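Side-chain contacts in geranyltranstransferase (IspA) (Helicobacter pylori, PDB 3LLW), which probably acts as a magnesium-dependent prenyltransferase, joining isoprenoid diphosphates into longer prenyl chains: residues A[25-30]-A[128-133]; A[36-41]-A[113-118]; A[60-65]-A[290-295]; A[280-283]-A[288-291]. All coordinates share one frame; numbering follows the deposited sequence.

Interaction 1. Residues A[25-30]-A[128-133]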
loop_
_atom_site.group_PDB
_atom_site.type_symbol
_atom_site.label_atom_id
_atom_site.label_comp_id
_atom_site.label_asym_id
_atom_site.label_seq_id
_atom_site.Cartn_x
_atom_site.Cartn_y
_atom_site.Cartn_z
ATOM N N HIS A 25 -15.949 -7.196 10.878
ATOM C CA HIS A 25 -15.012 -7.495 9.810
ATOM C C HIS A 25 -13.926 -8.405 10.364
ATOM O O HIS A 25 -13.189 -8.025 11.273
ATOM C CB HIS A 25 -14.411 -6.217 9.217
ATOM C CG HIS A 25 -13.711 -6.441 7.917
ATOM N ND1 HIS A 25 -14.388 -6.582 6.725
ATOM C CD2 HIS A 25 -12.399 -6.587 7.625
ATOM C CE1 HIS A 25 -13.522 -6.789 5.751
ATOM N NE2 HIS A 25 -12.308 -6.799 6.272
ATOM N N HIS A 26 -13.870 -9.619 9.834
ATOM C CA HIS A 26 -12.889 -10.603 10.264
ATOM C C HIS A 26 -12.086 -11.060 9.066
ATOM O O HIS A 26 -12.636 -11.316 7.988
ATOM C CB HIS A 26 -13.551 -11.808 10.945
ATOM C CG HIS A 26 -14.365 -11.452 12.153
ATOM N ND1 HIS A 26 -13.806 -10.947 13.309
ATOM C CD2 HIS A 26 -15.699 -11.537 12.387
ATOM C CE1 HIS A 26 -14.759 -10.731 14.198
ATOM N NE2 HIS A 26 -15.917 -11.081 13.665
ATOM N N LEU A 27 -10.776 -11.116 9.250
ATOM C CA LEU A 27 -9.902 -11.707 8.262
ATOM C C LEU A 27 -9.413 -13.012 8.857
ATOM O O LEU A 27 -8.885 -13.034 9.980
ATOM C CB LEU A 27 -8.749 -10.760 7.910
ATOM C CG LEU A 27 -7.642 -11.300 6.993
ATOM C CD1 LEU A 27 -7.460 -10.442 5.736
ATOM C CD2 LEU A 27 -6.330 -11.479 7.771
ATOM N N HIS A 28 -9.638 -14.101 8.129
ATOM C CA HIS A 28 -9.181 -15.407 8.575
ATOM C C HIS A 28 -7.745 -15.619 8.128
ATOM O O HIS A 28 -7.451 -15.584 6.930
ATOM C CB HIS A 28 -10.085 -16.534 8.065
ATOM C CG HIS A 28 -9.588 -17.907 8.410
ATOM N ND1 HIS A 28 -9.131 -18.240 9.670
ATOM C CD2 HIS A 28 -9.469 -19.030 7.660
ATOM C CE1 HIS A 28 -8.755 -19.507 9.680
ATOM N NE2 HIS A 28 -8.952 -20.009 8.474
ATOM N N LEU A 29 -6.857 -15.821 9.101
ATOM C CA LEU A 29 -5.443 -16.040 8.816
ATOM C C LEU A 29 -4.946 -17.388 9.361
ATOM O O LEU A 29 -4.732 -17.554 10.569
ATOM C CB LEU A 29 -4.591 -14.890 9.361
ATOM C CG LEU A 29 -3.519 -14.225 8.482
ATOM C CD1 LEU A 29 -2.328 -13.816 9.334
ATOM C CD2 LEU A 29 -3.071 -15.069 7.291
ATOM N N GLU A 30 -4.760 -18.337 8.451
ATOM C CA GLU A 30 -4.259 -19.659 8.786
ATOM C C GLU A 30 -2.726 -19.623 8.846
ATOM O O GLU A 30 -2.058 -19.408 7.820
ATOM C CB GLU A 30 -4.719 -20.676 7.734
ATOM C CG GLU A 30 -5.917 -20.216 6.882
ATOM C CD GLU A 30 -6.363 -21.242 5.837
ATOM O OE1 GLU A 30 -5.497 -21.860 5.172
ATOM O OE2 GLU A 30 -7.592 -21.418 5.669
ATOM N N ASN A 128 -1.682 -0.793 5.397
ATOM C CA ASN A 128 -1.411 0.005 4.210
ATOM C C ASN A 128 -1.787 -0.753 2.936
ATOM O O ASN A 128 -2.549 -0.233 2.150
ATOM C CB ASN A 128 0.070 0.364 4.180
ATOM C CG ASN A 128 0.461 1.296 3.047
ATOM O OD1 ASN A 128 -0.353 1.715 2.197
ATOM N ND2 ASN A 128 1.739 1.622 3.023
ATOM N N THR A 129 -1.240 -1.960 2.744
ATOM C CA THR A 129 -1.567 -2.817 1.590
ATOM C C THR A 129 -3.025 -3.267 1.577
ATOM O O THR A 129 -3.691 -3.314 0.497
ATOM C CB THR A 129 -0.632 -4.055 1.522
ATOM O OG1 THR A 129 0.722 -3.624 1.655
ATOM C CG2 THR A 129 -0.769 -4.770 0.199
ATOM N N TYR A 130 -3.538 -3.567 2.768
ATOM C CA TYR A 130 -4.956 -4.004 2.924
ATOM C C TYR A 130 -6.021 -3.030 2.417
ATOM O O TYR A 130 -7.056 -3.474 1.931
ATOM C CB TYR A 130 -5.282 -4.417 4.360
ATOM C CG TYR A 130 -6.540 -5.243 4.493
ATOM C CD1 TYR A 130 -7.589 -4.812 5.286
ATOM C CD2 TYR A 130 -6.679 -6.450 3.814
ATOM C CE1 TYR A 130 -8.749 -5.574 5.416
ATOM C CE2 TYR A 130 -7.837 -7.211 3.920
ATOM C CZ TYR A 130 -8.869 -6.762 4.723
ATOM O OH TYR A 130 -10.024 -7.513 4.837
ATOM N N SER A 131 -5.772 -1.724 2.556
ATOM C CA SER A 131 -6.655 -0.663 2.041
ATOM C C SER A 131 -6.891 -0.794 0.547
ATOM O O SER A 131 -7.957 -0.493 0.043
ATOM C CB SER A 131 -6.012 0.703 2.271
ATOM O OG SER A 131 -5.556 0.826 3.600
ATOM N N PHE A 132 -5.866 -1.248 -0.156
ATOM C CA PHE A 132 -5.937 -1.408 -1.588
ATOM C C PHE A 132 -6.585 -2.719 -1.990
ATOM O O PHE A 132 -7.290 -2.778 -3.021
ATOM C CB PHE A 132 -4.556 -1.130 -2.206
ATOM C CG PHE A 132 -4.030 0.250 -1.844
ATOM C CD1 PHE A 132 -4.536 1.377 -2.474
ATOM C CD2 PHE A 132 -3.097 0.425 -0.802
ATOM C CE1 PHE A 132 -4.100 2.662 -2.127
ATOM C CE2 PHE A 132 -2.650 1.714 -0.444
ATOM C CZ PHE A 132 -3.143 2.833 -1.118
ATOM N N GLU A 133 -6.425 -3.741 -1.150
ATOM C CA GLU A 133 -7.127 -5.010 -1.323
ATOM C C GLU A 133 -8.617 -4.840 -1.099
ATOM O O GLU A 133 -9.413 -5.322 -1.906
ATOM C CB GLU A 133 -6.582 -6.111 -0.409
ATOM C CG GLU A 133 -7.137 -7.514 -0.740
ATOM C CD GLU A 133 -6.499 -8.647 0.067
ATOM O OE1 GLU A 133 -5.849 -8.384 1.110
ATOM O OE2 GLU A 133 -6.656 -9.815 -0.354
#
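His25 and Tyr130 are joined by a short, nearly straight hydrogen bond, 2.8 Å from His25 NE2 to Tyr130 OH with an angle of 169°, the position of the proton being left open. It ties the extended linker between helices 6-23 and 36-45 to helix 117-137 of the mostly helical fold of the FPP/GGPP synthase family. The hydroxyl reaches the edge of the imidazole, near its plane, and NE2 in turn lies in the plane of the phenol ring, so the two rings meet through their rims and do not stack. With CG anti to the backbone N (chi1 -163°), Tyr130 projects from the helix straight at the linker, while His25 comes from the opposite direction.

Two residues further on, Leu27 faces the same way as His25 and touches the phenol at its CE2 side. The imidazole stands by the CE1 side; Leu27 CD1 lies 3.7 Å from Tyr130 CE2, approaching obliquely. A polar and an apolar neighbour thus flank the hydroxyl end of the tyrosine and probably restrict the swing of the ring. Phe40 of helix 36-45 adds an edge-to-face contact to the Tyr130 ring, and Phe41 meets the imidazole of His25.

Helix 117-137 also faces the second subunit: Asn128 of each chain is hydrogen-bonded to Thr129 of the other, and the two Phe132 rings stack. Leu27 itself packs on Lys159 of the second subunit. Beyond its contact with CE2, Leu27 CD1 remains 4.0 Å from Tyr130 OH.

Interaction 2. Residues A[36-41]-A[113-118]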
loop_
_atom_site.group_PDB
_atom_site.type_symbol
_atom_site.label_atom_id
_atom_site.label_comp_id
_atom_site.label_asym_id
_atom_site.label_seq_id
_atom_site.Cartn_x
_atom_site.Cartn_y
_atom_site.Cartn_z
ATOM N N LEU A 36 -0.667 -12.945 15.191
ATOM C CA LEU A 36 -0.717 -12.016 14.059
ATOM C C LEU A 36 -2.135 -11.670 13.559
ATOM O O LEU A 36 -2.409 -10.521 13.197
ATOM C CB LEU A 36 0.163 -12.523 12.912
ATOM C CG LEU A 36 0.593 -11.474 11.883
ATOM C CD1 LEU A 36 1.619 -10.523 12.493
ATOM C CD2 LEU A 36 1.149 -12.164 10.654
ATOM N N GLU A 37 -3.028 -12.657 13.576
ATOM C CA GLU A 37 -4.407 -12.497 13.117
ATOM C C GLU A 37 -5.253 -11.564 13.997
ATOM O O GLU A 37 -6.070 -10.779 13.481
ATOM C CB GLU A 37 -5.076 -13.871 13.011
ATOM C CG GLU A 37 -6.502 -13.856 12.449
ATOM C CD GLU A 37 -7.257 -15.120 12.810
ATOM O OE1 GLU A 37 -7.892 -15.139 13.887
ATOM O OE2 GLU A 37 -7.211 -16.093 12.024
ATOM N N LYS A 38 -5.081 -11.657 15.317
ATOM C CA LYS A 38 -5.803 -10.755 16.222
ATOM C C LYS A 38 -5.149 -9.372 16.236
ATOM O O LYS A 38 -5.845 -8.354 16.273
ATOM C CB LYS A 38 -5.969 -11.319 17.652
ATOM C CG LYS A 38 -4.744 -12.008 18.258
ATOM C CD LYS A 38 -5.007 -13.485 18.617
ATOM C CE LYS A 38 -5.342 -14.371 17.401
ATOM N NZ LYS A 38 -4.185 -14.594 16.482
ATOM N N ALA A 39 -3.817 -9.352 16.169
ATOM C CA ALA A 39 -3.041 -8.115 16.129
ATOM C C ALA A 39 -3.279 -7.276 14.857
ATOM O O ALA A 39 -3.092 -6.063 14.885
ATOM C CB ALA A 39 -1.591 -8.429 16.261
ATOM N N PHE A 40 -3.681 -7.926 13.763
ATOM C CA PHE A 40 -3.933 -7.247 12.481
ATOM C C PHE A 40 -4.955 -6.111 12.560
ATOM O O PHE A 40 -4.654 -4.994 12.162
ATOM C CB PHE A 40 -4.342 -8.253 11.388
ATOM C CG PHE A 40 -4.650 -7.618 10.055
ATOM C CD1 PHE A 40 -3.673 -6.887 9.365
ATOM C CD2 PHE A 40 -5.913 -7.753 9.483
ATOM C CE1 PHE A 40 -3.954 -6.308 8.135
ATOM C CE2 PHE A 40 -6.210 -7.175 8.245
ATOM C CZ PHE A 40 -5.237 -6.454 7.568
ATOM N N PHE A 41 -6.146 -6.395 13.090
ATOM C CA PHE A 41 -7.242 -5.431 13.080
ATOM C C PHE A 41 -7.450 -4.720 14.419
ATOM O O PHE A 41 -8.251 -3.791 14.521
ATOM C CB PHE A 41 -8.527 -6.123 12.633
ATOM C CG PHE A 41 -9.352 -5.315 11.660
ATOM C CD1 PHE A 41 -8.847 -4.981 10.399
ATOM C CD2 PHE A 41 -10.642 -4.910 11.994
ATOM C CE1 PHE A 41 -9.617 -4.241 9.479
ATOM C CE2 PHE A 41 -11.422 -4.175 11.093
ATOM C CZ PHE A 41 -10.906 -3.840 9.831
ATOM N N ALA A 113 4.100 -2.109 22.333
ATOM C CA ALA A 113 4.036 -2.294 23.771
ATOM C C ALA A 113 3.445 -3.664 24.082
ATOM O O ALA A 113 4.007 -4.421 24.886
ATOM C CB ALA A 113 3.218 -1.184 24.429
ATOM N N LYS A 114 2.329 -3.982 23.428
ATOM C CA LYS A 114 1.610 -5.227 23.672
ATOM C C LYS A 114 2.345 -6.443 23.122
ATOM O O LYS A 114 2.367 -7.506 23.752
ATOM C CB LYS A 114 0.195 -5.158 23.105
ATOM C CG LYS A 114 -0.677 -6.338 23.524
ATOM C CD LYS A 114 -2.122 -6.173 23.082
ATOM C CE LYS A 114 -2.930 -7.422 23.419
ATOM N NZ LYS A 114 -4.391 -7.176 23.383
ATOM N N TYR A 115 2.963 -6.282 21.959
ATOM C CA TYR A 115 3.646 -7.402 21.314
ATOM C C TYR A 115 5.140 -7.132 21.203
ATOM O O TYR A 115 5.890 -7.409 22.140
ATOM C CB TYR A 115 3.020 -7.694 19.950
ATOM C CG TYR A 115 1.536 -7.981 19.998
ATOM C CD1 TYR A 115 1.048 -9.179 20.541
ATOM C CD2 TYR A 115 0.616 -7.064 19.490
ATOM C CE1 TYR A 115 -0.321 -9.454 20.578
ATOM C CE2 TYR A 115 -0.748 -7.319 19.527
ATOM C CZ TYR A 115 -1.212 -8.518 20.057
ATOM O OH TYR A 115 -2.567 -8.761 20.083
ATOM N N ASP A 116 5.563 -6.585 20.064
ATOM C CA ASP A 116 6.942 -6.142 19.852
ATOM C C ASP A 116 6.970 -5.167 18.685
ATOM O O ASP A 116 5.970 -5.017 17.983
ATOM C CB ASP A 116 7.884 -7.331 19.601
ATOM C CG ASP A 116 7.337 -8.306 18.567
ATOM O OD1 ASP A 116 6.930 -9.423 18.962
ATOM O OD2 ASP A 116 7.309 -7.953 17.363
ATOM N N GLU A 117 8.119 -4.522 18.487
ATOM C CA GLU A 117 8.306 -3.469 17.481
ATOM C C GLU A 117 8.063 -3.966 16.059
ATOM O O GLU A 117 7.380 -3.316 15.283
ATOM C CB GLU A 117 9.722 -2.921 17.586
ATOM C CG GLU A 117 9.864 -1.446 17.304
ATOM C CD GLU A 117 11.190 -0.886 17.802
ATOM O OE1 GLU A 117 11.522 0.262 17.431
ATOM O OE2 GLU A 117 11.900 -1.586 18.564
ATOM N N THR A 118 8.636 -5.127 15.755
ATOM C CA THR A 118 8.561 -5.769 14.457
ATOM C C THR A 118 7.113 -5.984 14.022
ATOM O O THR A 118 6.721 -5.537 12.924
ATOM C CB THR A 118 9.371 -7.084 14.465
ATOM O OG1 THR A 118 10.766 -6.763 14.465
ATOM C CG2 THR A 118 9.079 -7.920 13.241
#
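The turn between helix 111-114 and helix 117-137 sends Tyr115 across to Ala39 on helix 36-45, joining two neighbouring parts of the helical prenyltransferase fold. Tyr115 is the first residue to leave the helical conformation, and Asp116 follows as the N-cap of helix 117-137. The meeting is between a methyl and a ring: Ala39 CB lies 3.6 Å from Tyr115 CE2 and 3.8 Å from Tyr115 CZ, an oblique approach to the outer part of the phenol. Lys38 adds a looser touch, its CG standing 4.3 Å from Tyr115 OH.

With CG anti to the carbonyl carbon (chi1 -57°), the ring extends toward helix 36-45. One of its faces carries the aliphatic chain of the preceding residue, with Lys114 CG 4.0 Å above the plane and over the centre. Separately, the Tyr35 ring meets the Tyr115 ring with planes at about 35°. Beyond the segments, Tyr115 OH is hydrogen-bonded to Glu42 OE1, and Glu42 OE2 forms a salt bridge with Lys114 NZ. Between the segments themselves the grip is therefore purely van der Waals, while the shared carboxylate fixes the hydroxyl end; the lysine beside it would be expected to keep that carboxylate ionised.

Interaction 3. Residues A[60-65]-A[290-295]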
loop_
_atom_site.group_PDB
_atom_site.type_symbol
_atom_site.label_atom_id
_atom_site.label_comp_id
_atom_site.label_asym_id
_atom_site.label_seq_id
_atom_site.Cartn_x
_atom_site.Cartn_y
_atom_site.Cartn_z
ATOM N N LEU A 60 -21.666 10.542 -0.108
ATOM C CA LEU A 60 -22.283 9.442 -0.809
ATOM C C LEU A 60 -23.781 9.256 -0.524
ATOM O O LEU A 60 -24.579 9.170 -1.466
ATOM C CB LEU A 60 -21.498 8.185 -0.495
ATOM C CG LEU A 60 -21.947 6.883 -1.113
ATOM C CD1 LEU A 60 -21.573 6.824 -2.592
ATOM C CD2 LEU A 60 -21.235 5.845 -0.340
ATOM N N CYS A 61 -24.158 9.224 0.757
ATOM C CA CYS A 61 -25.571 9.124 1.171
ATOM C C CYS A 61 -26.432 10.258 0.632
ATOM O O CYS A 61 -27.606 10.057 0.326
ATOM C CB CYS A 61 -25.708 9.123 2.694
ATOM S SG CYS A 61 -25.049 7.684 3.503
ATOM N N ALA A 62 -25.841 11.445 0.549
ATOM C CA ALA A 62 -26.489 12.607 -0.026
ATOM C C ALA A 62 -26.723 12.486 -1.531
ATOM O O ALA A 62 -27.749 12.937 -2.039
ATOM C CB ALA A 62 -25.674 13.823 0.259
ATOM N N LEU A 63 -25.785 11.868 -2.242
ATOM C CA LEU A 63 -25.786 11.924 -3.712
ATOM C C LEU A 63 -26.422 10.723 -4.404
ATOM O O LEU A 63 -26.880 10.835 -5.547
ATOM C CB LEU A 63 -24.373 12.173 -4.250
ATOM C CG LEU A 63 -23.735 13.552 -4.037
ATOM C CD1 LEU A 63 -22.264 13.497 -4.434
ATOM C CD2 LEU A 63 -24.459 14.677 -4.786
ATOM N N VAL A 64 -26.445 9.579 -3.731
ATOM C CA VAL A 64 -27.169 8.429 -4.266
ATOM C C VAL A 64 -28.523 8.309 -3.556
ATOM O O VAL A 64 -28.626 8.602 -2.363
ATOM C CB VAL A 64 -26.312 7.111 -4.234
ATOM C CG1 VAL A 64 -25.929 6.714 -2.826
ATOM C CG2 VAL A 64 -27.031 5.959 -4.932
ATOM N N GLY A 65 -29.564 7.934 -4.307
ATOM C CA GLY A 65 -30.899 7.682 -3.743
ATOM C C GLY A 65 -30.858 6.556 -2.727
ATOM O O GLY A 65 -30.068 5.619 -2.880
ATOM N N GLN A 290 -25.168 19.629 1.108
ATOM C CA GLN A 290 -24.923 20.743 2.008
ATOM C C GLN A 290 -25.386 20.400 3.424
ATOM O O GLN A 290 -24.711 20.751 4.396
ATOM C CB GLN A 290 -25.609 22.010 1.493
ATOM C CG GLN A 290 -25.137 23.308 2.152
ATOM C CD GLN A 290 -25.835 23.606 3.480
ATOM O OE1 GLN A 290 -27.023 23.311 3.656
ATOM N NE2 GLN A 290 -25.090 24.188 4.421
ATOM N N GLU A 291 -26.518 19.699 3.517
ATOM C CA GLU A 291 -27.137 19.374 4.791
ATOM C C GLU A 291 -26.294 18.379 5.587
ATOM O O GLU A 291 -26.063 18.582 6.783
ATOM C CB GLU A 291 -28.545 18.831 4.560
ATOM C CG GLU A 291 -29.383 18.676 5.812
ATOM C CD GLU A 291 -30.853 18.385 5.513
ATOM O OE1 GLU A 291 -31.149 17.439 4.737
ATOM O OE2 GLU A 291 -31.715 19.109 6.063
ATOM N N ASN A 292 -25.836 17.318 4.919
ATOM C CA ASN A 292 -24.967 16.315 5.541
ATOM C C ASN A 292 -23.618 16.890 5.981
ATOM O O ASN A 292 -23.175 16.656 7.108
ATOM C CB ASN A 292 -24.759 15.115 4.606
ATOM C CG ASN A 292 -26.011 14.271 4.442
ATOM O OD1 ASN A 292 -27.062 14.591 4.990
ATOM N ND2 ASN A 292 -25.903 13.186 3.678
ATOM N N LEU A 293 -22.981 17.649 5.093
ATOM C CA LEU A 293 -21.711 18.282 5.410
ATOM C C LEU A 293 -21.827 19.295 6.544
ATOM O O LEU A 293 -21.030 19.263 7.479
ATOM C CB LEU A 293 -21.071 18.902 4.165
ATOM C CG LEU A 293 -20.553 17.898 3.121
ATOM C CD1 LEU A 293 -19.961 18.621 1.934
ATOM C CD2 LEU A 293 -19.538 16.945 3.729
ATOM N N ASN A 294 -22.847 20.151 6.472
ATOM C CA ASN A 294 -23.129 21.145 7.506
ATOM C C ASN A 294 -23.285 20.509 8.882
ATOM O O ASN A 294 -22.701 21.000 9.857
ATOM C CB ASN A 294 -24.375 21.954 7.126
ATOM C CG ASN A 294 -24.685 23.075 8.097
ATOM O OD1 ASN A 294 -25.680 23.010 8.812
ATOM N ND2 ASN A 294 -23.855 24.117 8.109
ATOM N N ALA A 295 -24.030 19.403 8.939
ATOM C CA ALA A 295 -24.304 18.712 10.199
ATOM C C ALA A 295 -23.041 18.133 10.811
ATOM O O ALA A 295 -22.813 18.267 12.015
ATOM C CB ALA A 295 -25.316 17.625 9.994
#
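Helices 51-63 and 287-301 come close at Ala62 and Asn292, whose CA atoms are 6.9 Å apart, an approach consistent with the small side chain of Ala62. Asn292 lays its amide nitrogen against helix 51-63: ND2 sits 3.5 Å from Ala62 CB and 3.6 Å from Ala62 N, while Cys61 CB is a more distant neighbour at 4.2 Å from the same Asn292 ND2. With CG anti to the carbonyl carbon (chi1 -70°), the asparagine points directly at the last turns of helix 51-63.

The amide finds its hydrogen-bond partner one turn earlier on the facing helix, where Asn292 ND2 donates to Ala58 O. One N-H of the buried amide is thereby satisfied by a helix backbone, and the side chain docks helix 287-301 near the C-terminal end of helix 51-63. In the helical bundle of this family of prenyltransferases the contact brings together elements more than two hundred residues apart in sequence. Helix 6-23 adjoins the site, with Leu8 and Tyr11 packing on Asn292. Leu63 and Leu293 both reach helix 178-204, at Leu201 and Leu197 respectively, and Cys61 touches Tyr69 of helix 66-71.

Just past the contact, helix 51-63 runs out: Leu60 O accepts from both Leu63 N and Val64 N, at 3.1 Å and 3.0 Å, and Gly65 then takes the N-cap position of helix 66-71.

Interaction 4. Residues A[280-283]-A[288-291]. With SO4 (sulfate ion), chain E.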
loop_
_atom_site.group_PDB
_atom_site.type_symbol
_atom_site.label_atom_id
_atom_site.label_comp_id
_atom_site.label_asym_id
_atom_site.label_seq_id
_atom_site.Cartn_x
_atom_site.Cartn_y
_atom_site.Cartn_z
ATOM N N ASP A 280 -22.149 27.212 2.395
ATOM C CA ASP A 280 -23.516 27.706 2.170
ATOM C C ASP A 280 -23.744 28.252 0.749
ATOM O O ASP A 280 -24.821 28.756 0.437
ATOM C CB ASP A 280 -23.925 28.726 3.248
ATOM C CG ASP A 280 -23.893 28.141 4.671
ATOM O OD1 ASP A 280 -23.858 28.941 5.629
ATOM O OD2 ASP A 280 -23.879 26.899 4.847
ATOM N N ALA A 281 -22.727 28.140 -0.101
ATOM C CA ALA A 281 -22.862 28.381 -1.538
ATOM C C ALA A 281 -23.108 27.065 -2.288
ATOM O O ALA A 281 -23.121 27.025 -3.520
ATOM C CB ALA A 281 -21.622 29.077 -2.077
ATOM N N LEU A 282 -23.297 25.990 -1.530
ATOM C CA LEU A 282 -23.606 24.678 -2.089
ATOM C C LEU A 282 -25.107 24.411 -1.995
ATOM O O LEU A 282 -25.628 23.543 -2.700
ATOM C CB LEU A 282 -22.815 23.596 -1.346
ATOM C CG LEU A 282 -22.516 22.240 -1.976
ATOM C CD1 LEU A 282 -21.465 22.360 -3.071
ATOM C CD2 LEU A 282 -22.048 21.314 -0.889
ATOM N N LYS A 283 -25.783 25.179 -1.131
ATOM C CA LYS A 283 -27.253 25.157 -0.953
ATOM C C LYS A 283 -28.147 25.166 -2.210
ATOM O O LYS A 283 -29.096 24.386 -2.255
ATOM C CB LYS A 283 -27.721 26.269 0.006
ATOM C CG LYS A 283 -27.529 25.971 1.479
ATOM C CD LYS A 283 -28.472 26.781 2.357
ATOM C CE LYS A 283 -28.212 26.512 3.840
ATOM N NZ LYS A 283 -29.374 26.869 4.711
ATOM N N LEU A 288 -29.008 18.409 -0.236
ATOM C CA LEU A 288 -28.822 17.222 0.613
ATOM C C LEU A 288 -27.356 17.051 1.021
ATOM O O LEU A 288 -27.060 16.677 2.158
ATOM C CB LEU A 288 -29.352 15.954 -0.069
ATOM C CG LEU A 288 -30.834 15.941 -0.486
ATOM C CD1 LEU A 288 -31.187 14.710 -1.326
ATOM C CD2 LEU A 288 -31.769 16.063 0.712
ATOM N N LEU A 289 -26.457 17.351 0.085
ATOM C CA LEU A 289 -25.019 17.359 0.332
ATOM C C LEU A 289 -24.635 18.432 1.330
ATOM O O LEU A 289 -23.884 18.174 2.299
ATOM C CB LEU A 289 -24.244 17.533 -0.985
ATOM C CG LEU A 289 -22.705 17.584 -0.988
ATOM C CD1 LEU A 289 -22.076 16.370 -0.339
ATOM C CD2 LEU A 289 -22.175 17.751 -2.410
ATOM N N GLN A 290 -25.168 19.629 1.108
ATOM C CA GLN A 290 -24.923 20.743 2.008
ATOM C C GLN A 290 -25.386 20.400 3.424
ATOM O O GLN A 290 -24.711 20.751 4.396
ATOM C CB GLN A 290 -25.609 22.010 1.493
ATOM C CG GLN A 290 -25.137 23.308 2.152
ATOM C CD GLN A 290 -25.835 23.606 3.480
ATOM O OE1 GLN A 290 -27.023 23.311 3.656
ATOM N NE2 GLN A 290 -25.090 24.188 4.421
ATOM N N GLU A 291 -26.518 19.699 3.517
ATOM C CA GLU A 291 -27.137 19.374 4.791
ATOM C C GLU A 291 -26.294 18.379 5.587
ATOM O O GLU A 291 -26.063 18.582 6.783
ATOM C CB GLU A 291 -28.545 18.831 4.560
ATOM C CG GLU A 291 -29.383 18.676 5.812
ATOM C CD GLU A 291 -30.853 18.385 5.513
ATOM O OE1 GLU A 291 -31.149 17.439 4.737
ATOM O OE2 GLU A 291 -31.715 19.109 6.063
HETATM S S SO4 E . -28.283 17.009 -3.654
HETATM O O1 SO4 E . -29.396 17.601 -2.913
HETATM O O2 SO4 E . -27.055 17.124 -2.862
HETATM O O3 SO4 E . -28.581 15.601 -3.922
HETATM O O4 SO4 E . -28.149 17.713 -4.933
#
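Gln290 turns its buried side-chain amide to the loop just before its own helix, with Asp280 at the NE2 end and Lys283 alongside OE1, while the first turn of that helix holds a sulfate ion through bare backbone. The glutamine is bent at chi2 (-84°), which lays its amide beside the loop. Lys283 passes obliquely across it with its aliphatic chain: CG is 3.5 Å from Gln290 CD, and CE is 3.4 Å from Gln290 OE1. From the other part of the loop, Asp280 OD2 comes to 3.0 Å from Gln290 NE2, the carboxylate and amide planes being 75° apart.

A separate apolar contact lies alongside. Leu282 turns inward, with CG anti to its backbone N, and sets CD2 3.8 Å from Leu289 CG. The loop thus meets the helix through a buried leucine pair and through Gln290, over which the exposed Asp280 and Lys283 lie.

The sulfate, probably from the crystallisation liquor, accepts one hydrogen bond from each of two successive amides: Leu288 N to O1 at 2.8 Å (162°) and Leu289 N to O2 at 3.0 Å. Such N-H groups in the opening turn of a helix commonly bind anions, and the helix dipole probably helps. The CB and CG atoms of Leu288 also lie against the O1 oxygen.

The loop leads from helix 261-279 into helix 287-301, and its leucine pair faces helix 209-236, where Leu282 packs on Leu211 and Trp214 and Leu289 also on Leu211.

How the interactions relate
The four contacts form two groups in the helical bundle. Interactions 1 and 2 share helix 117-137 and neighbour each other near the second subunit: Glu37 OE2 of helix 36-45 probably accepts from Leu29 N of the linker, and Phe40 packs on Tyr130. Both are partly buried and centre on a tyrosine, but interaction 1 has a hydrogen bond of its own whereas interaction 2 relies on apolar touch. Interactions 3 and 4 are both buried contacts on helix 287-301, though interaction 4 has exposed residues, Asp280 and Lys283, at its edge. In interaction 3 the Asn292 amide is bonded to helix backbone, at Ala58 O; in interaction 4 Gln290 meets loop side chains.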